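PDB 5O95: ribosomal RNA small subunit methyltransferase E from Legionella pneumophila, which probably methylates the N3 position of a specific uridine in 16S rRNA of the assembled small ribosomal subunit, using S-adenosyl-L-methionine as methyl donor. Local coordinates for residues 28-31 with 32-36. Residues are numbered along the deposited sequence; the frame is centred on the assembly and turned at random.
Sequences GQHV and GVVLR
The imidazole of His-30 and the isobutyl group of Leu-35 meet where a helix widens toward its end, and the pair illustrates how a wider turn accompanies the approach of side chains five residues apart. Leu-35 CD1 lies over one face of the ring, 4.2 Å from its centroid and displaced toward the rim, in a CH-pi contact. Val-34 comes from a different direction: its CB sits in the plane of the ring, at the edge, 3.9 Å from His-30 ND1. A chi1 of -177° carries the ring to the carbonyl side of His-30, where Leu-35 meets its face and Val-34 its edge. Beside this pair, the amide of Gln-29 folds back over Val-33; a bend at chi2 (71°) brings OE1 to 3.4 Å from Val-33 CG2, while NE2 approaches CG1 of the same valine. Val-33 and Val-34 thus meet Gln-29 and His-30 at the usual i, i+4 spacing; Leu-35 reaches His-30 at i, i+5.

The backbone bonds follow the same change. Gly-32 N still donates to Gly-28 O at 2.8 Å, the spacing of an alpha-helix. Gln-29 O then accepts twice, from Val-33 N at 2.9 Å, above the carbonyl plane and 37° out of it, and from Val-34 N at 3.0 Å, almost in line with the carbonyl. This bifurcated acceptor marks the passage from alpha-type to pi-type turns in helix 25-34, which belongs to the N-terminal PUA-like domain, away from the S-adenosyl-L-methionine site. The wider spacing persists in the 2.9 Å bond from Leu-35 N to His-30 O. Arg-36 follows with positive phi, leaving helical geometry, and Val-31 makes a backbone hydrogen bond with Met-37.

His-30 and Val-31 both touch Ile-9 of strand 8-10, Leu-35 rests on Ile-7, and the buried Val-31 also packs against Leu-23 and Met-37.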
loop_
_atom_site.group_PDB
_atom_site.type_symbol
_atom_site.label_atom_id
_atom_site.label_comp_id
_atom_site.label_asym_id
_atom_site.label_seq_id
_atom_site.Cartn_x
_atom_site.Cartn_y
_atom_site.Cartn_z
ATOM N N GLY B 28 28.641 -2.600 7.655
ATOM C CA GLY B 28 29.236 -2.359 8.959
ATOM C C GLY B 28 28.706 -1.091 9.593
ATOM O O GLY B 28 28.512 -1.028 10.809
ATOM N N GLN B 29 28.489 -0.056 8.776
ATOM C CA GLN B 29 27.832 1.154 9.256
ATOM C C GLN B 29 26.412 0.856 9.722
ATOM O O GLN B 29 25.996 1.283 10.806
ATOM C CB GLN B 29 27.822 2.198 8.131
ATOM C CG GLN B 29 26.843 3.360 8.335
ATOM C CD GLN B 29 27.282 4.304 9.435
ATOM O OE1 GLN B 29 28.432 4.269 9.876
ATOM N NE2 GLN B 29 26.366 5.157 9.884
ATOM N N HIS B 30 25.652 0.128 8.903
ATOM C CA HIS B 30 24.283 -0.234 9.256
ATOM C C HIS B 30 24.240 -1.034 10.554
ATOM O O HIS B 30 23.420 -0.762 11.436
ATOM C CB HIS B 30 23.657 -1.026 8.111
ATOM C CG HIS B 30 22.226 -1.395 8.333
ATOM N ND1 HIS B 30 21.386 -0.662 9.141
ATOM C CD2 HIS B 30 21.477 -2.403 7.827
ATOM C CE1 HIS B 30 20.185 -1.212 9.137
ATOM N NE2 HIS B 30 20.213 -2.269 8.347
ATOM N N VAL B 31 25.121 -2.033 10.692
ATOM C CA VAL B 31 25.029 -2.944 11.836
ATOM C C VAL B 31 25.652 -2.340 13.092
ATOM O O VAL B 31 25.085 -2.426 14.189
ATOM C CB VAL B 31 25.656 -4.305 11.492
ATOM C CG1 VAL B 31 25.874 -5.119 12.763
ATOM C CG2 VAL B 31 24.801 -5.060 10.509
ATOM N N GLY B 32 26.834 -1.746 12.966
ATOM C CA GLY B 32 27.548 -1.251 14.121
ATOM C C GLY B 32 27.080 0.117 14.578
ATOM O O GLY B 32 27.035 0.381 15.783
ATOM N N VAL B 33 26.713 0.989 13.638
ATOM C CA VAL B 33 26.395 2.376 13.966
ATOM C C VAL B 33 24.891 2.624 14.010
ATOM O O VAL B 33 24.371 3.115 15.017
ATOM C CB VAL B 33 27.108 3.365 13.022
ATOM C CG1 VAL B 33 26.717 4.797 13.362
ATOM C CG2 VAL B 33 28.618 3.181 13.104
ATOM N N VAL B 34 24.182 2.310 12.921
ATOM C CA VAL B 34 22.743 2.565 12.880
ATOM C C VAL B 34 22.004 1.676 13.874
ATOM O O VAL B 34 21.214 2.158 14.692
ATOM C CB VAL B 34 22.193 2.412 11.451
ATOM C CG1 VAL B 34 20.679 2.613 11.445
ATOM C CG2 VAL B 34 22.870 3.399 10.516
ATOM N N LEU B 35 22.239 0.366 13.816
ATOM C CA LEU B 35 21.573 -0.565 14.718
ATOM C C LEU B 35 22.283 -0.720 16.057
ATOM O O LEU B 35 21.703 -1.300 16.982
ATOM C CB LEU B 35 21.432 -1.943 14.056
ATOM C CG LEU B 35 20.645 -2.019 12.747
ATOM C CD1 LEU B 35 20.608 -3.458 12.245
ATOM C CD2 LEU B 35 19.239 -1.460 12.905
ATOM N N ARG B 36 23.522 -0.242 16.177
ATOM C CA ARG B 36 24.274 -0.274 17.437
ATOM C C ARG B 36 24.437 -1.687 17.999
ATOM O O ARG B 36 24.429 -1.892 19.216
ATOM C CB ARG B 36 23.662 0.646 18.491
ATOM C CG ARG B 36 23.591 2.066 18.070
ATOM C CD ARG B 36 23.145 2.883 19.244
ATOM N NE ARG B 36 23.140 4.300 18.946
ATOM C CZ ARG B 36 22.455 5.177 19.661
ATOM N NH1 ARG B 36 21.737 4.740 20.683
ATOM N NH2 ARG B 36 22.480 6.465 19.354
#